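Local coordinates for B-agarase (Saccharophagus degradans, PDB 4BQ2), which hydrolyses the beta-1,4 linkages of agarose as an exo-acting beta-agarase of glycoside hydrolase family 50, at residues Gly661-Gly666 with Gly713-Val718. Sequence-based numbering, arbitrary orientation.
Sequences GSYHPG and GENYNV
Y716 sets the edge of its phenol ring against the face of the H664 imidazole. CE1 of Y716 sits over the centre of the H664 ring, 3.5 Å from ND1 of H664. The two planes are 51° apart, in an edge-to-face pair. CA of G666 lies over one face of the Y716 ring, 3.6 Å from its centroid, in a CH-pi contact. CB of E714 lies over the opposite face. H664 ND1 accepts from the backbone N of G666 at 3.0 Å, which helps fix the rotation of the imidazole. The two loops follow neighbouring parallel strands, 648-652 and 693-699, consistent with C-terminal strand ends of the (beta/alpha)8 barrel known for family 50. Strand 150-155, in the region resembling an agarase CBM, packs on H664 and P665. The carbonyl O of H664 takes two donors. N717 N donates to H664 O in the carbonyl plane at 3.2 Å. S662 OG, anti to its own N (chi1 -170°), donates to H664 O from above that plane at 2.7 Å. A water links Y663 N to N715 O. N715 ND2 bonds to the carbonyl of S140, while N715 OD1 is buried without a polar partner, 3.3 Å from CB of H664.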
loop_
_atom_site.group_PDB
_atom_site.type_symbol
_atom_site.label_atom_id
_atom_site.label_comp_id
_atom_site.label_asym_id
_atom_site.label_seq_id
_atom_site.Cartn_x
_atom_site.Cartn_y
_atom_site.Cartn_z
ATOM N N GLY A 661 -19.532 3.439 0.440
ATOM C CA GLY A 661 -19.453 3.931 1.799
ATOM C C GLY A 661 -18.089 4.285 2.336
ATOM O O GLY A 661 -17.985 4.829 3.422
ATOM N N SER A 662 -17.017 4.023 1.577
ATOM C CA SER A 662 -15.681 4.366 2.065
ATOM C C SER A 662 -15.354 5.847 1.953
ATOM O O SER A 662 -15.719 6.492 1.006
ATOM C CB SER A 662 -14.596 3.563 1.316
ATOM O OG SER A 662 -13.347 3.742 1.958
ATOM N N TYR A 663 -14.578 6.357 2.894
ATOM C CA TYR A 663 -14.072 7.727 2.786
ATOM C C TYR A 663 -12.824 7.843 1.922
ATOM O O TYR A 663 -12.368 8.945 1.660
ATOM C CB TYR A 663 -13.707 8.245 4.166
ATOM C CG TYR A 663 -14.828 8.127 5.178
ATOM C CD1 TYR A 663 -16.126 8.492 4.843
ATOM C CD2 TYR A 663 -14.575 7.678 6.476
ATOM C CE1 TYR A 663 -17.159 8.420 5.763
ATOM C CE2 TYR A 663 -15.605 7.583 7.400
ATOM C CZ TYR A 663 -16.893 7.955 7.041
ATOM O OH TYR A 663 -17.929 7.855 7.969
ATOM N N HIS A 664 -12.258 6.711 1.521
ATOM C CA HIS A 664 -10.972 6.709 0.830
ATOM C C HIS A 664 -10.946 5.474 -0.038
ATOM O O HIS A 664 -11.192 4.361 0.450
ATOM C CB HIS A 664 -9.837 6.638 1.857
ATOM C CG HIS A 664 -8.502 7.068 1.328
ATOM N ND1 HIS A 664 -7.997 6.640 0.114
ATOM C CD2 HIS A 664 -7.553 7.863 1.872
ATOM C CE1 HIS A 664 -6.815 7.197 -0.084
ATOM N NE2 HIS A 664 -6.522 7.938 0.970
ATOM N N PRO A 665 -10.710 5.668 -1.337
ATOM C CA PRO A 665 -10.683 4.541 -2.254
ATOM C C PRO A 665 -9.457 3.651 -2.071
ATOM O O PRO A 665 -9.553 2.449 -2.317
ATOM C CB PRO A 665 -10.700 5.185 -3.629
ATOM C CG PRO A 665 -10.426 6.628 -3.437
ATOM C CD PRO A 665 -10.478 6.970 -1.995
ATOM N N GLY A 666 -8.367 4.206 -1.549
ATOM C CA GLY A 666 -7.072 3.523 -1.526
ATOM C C GLY A 666 -6.041 4.246 -2.401
ATOM O O GLY A 666 -6.207 5.414 -2.719
ATOM N N GLY A 713 -4.228 3.652 10.366
ATOM C CA GLY A 713 -5.362 4.457 9.896
ATOM C C GLY A 713 -5.749 4.305 8.431
ATOM O O GLY A 713 -6.672 4.976 7.960
ATOM N N GLU A 714 -5.055 3.454 7.673
ATOM C CA GLU A 714 -5.548 3.175 6.315
ATOM C C GLU A 714 -7.013 2.708 6.430
ATOM O O GLU A 714 -7.331 1.805 7.242
ATOM C CB GLU A 714 -4.706 2.100 5.600
ATOM C CG GLU A 714 -3.297 2.559 5.196
ATOM C CD GLU A 714 -2.532 1.497 4.423
ATOM O OE1 GLU A 714 -3.134 0.447 4.063
ATOM O OE2 GLU A 714 -1.324 1.720 4.148
ATOM N N ASN A 715 -7.872 3.308 5.611
ATOM C CA ASN A 715 -9.320 3.131 5.676
ATOM C C ASN A 715 -9.900 2.936 4.294
ATOM O O ASN A 715 -10.867 3.600 3.915
ATOM C CB ASN A 715 -9.994 4.339 6.409
ATOM C CG ASN A 715 -9.769 5.689 5.708
ATOM O OD1 ASN A 715 -8.858 5.848 4.881
ATOM N ND2 ASN A 715 -10.627 6.667 6.023
ATOM N N TYR A 716 -9.299 2.025 3.522
ATOM C CA TYR A 716 -9.534 1.942 2.088
ATOM C C TYR A 716 -10.544 0.899 1.596
ATOM O O TYR A 716 -10.680 -0.174 2.186
ATOM C CB TYR A 716 -8.188 1.574 1.406
ATOM C CG TYR A 716 -6.981 2.471 1.649
ATOM C CD1 TYR A 716 -7.124 3.834 1.964
ATOM C CD2 TYR A 716 -5.683 1.966 1.480
ATOM C CE1 TYR A 716 -6.025 4.648 2.163
ATOM C CE2 TYR A 716 -4.565 2.779 1.643
ATOM C CZ TYR A 716 -4.730 4.114 1.974
ATOM O OH TYR A 716 -3.616 4.929 2.134
ATOM N N ASN A 717 -11.149 1.167 0.438
ATOM C CA ASN A 717 -11.972 0.185 -0.269
ATOM C C ASN A 717 -11.096 -0.694 -1.126
ATOM O O ASN A 717 -11.091 -0.569 -2.333
ATOM C CB ASN A 717 -13.061 0.859 -1.128
ATOM C CG ASN A 717 -13.837 -0.142 -1.998
ATOM O OD1 ASN A 717 -14.075 -1.326 -1.604
ATOM N ND2 ASN A 717 -14.187 0.286 -3.182
ATOM N N VAL A 718 -10.371 -1.608 -0.494
ATOM C CA VAL A 718 -9.405 -2.407 -1.211
ATOM C C VAL A 718 -9.731 -3.894 -1.101
ATOM O O VAL A 718 -8.924 -4.730 -1.504
ATOM C CB VAL A 718 -7.964 -2.068 -0.777
ATOM C CG1 VAL A 718 -7.653 -0.637 -1.183
ATOM C CG2 VAL A 718 -7.758 -2.257 0.720
HETATM O O HOH W 1 -13.156 4.911 4.905
#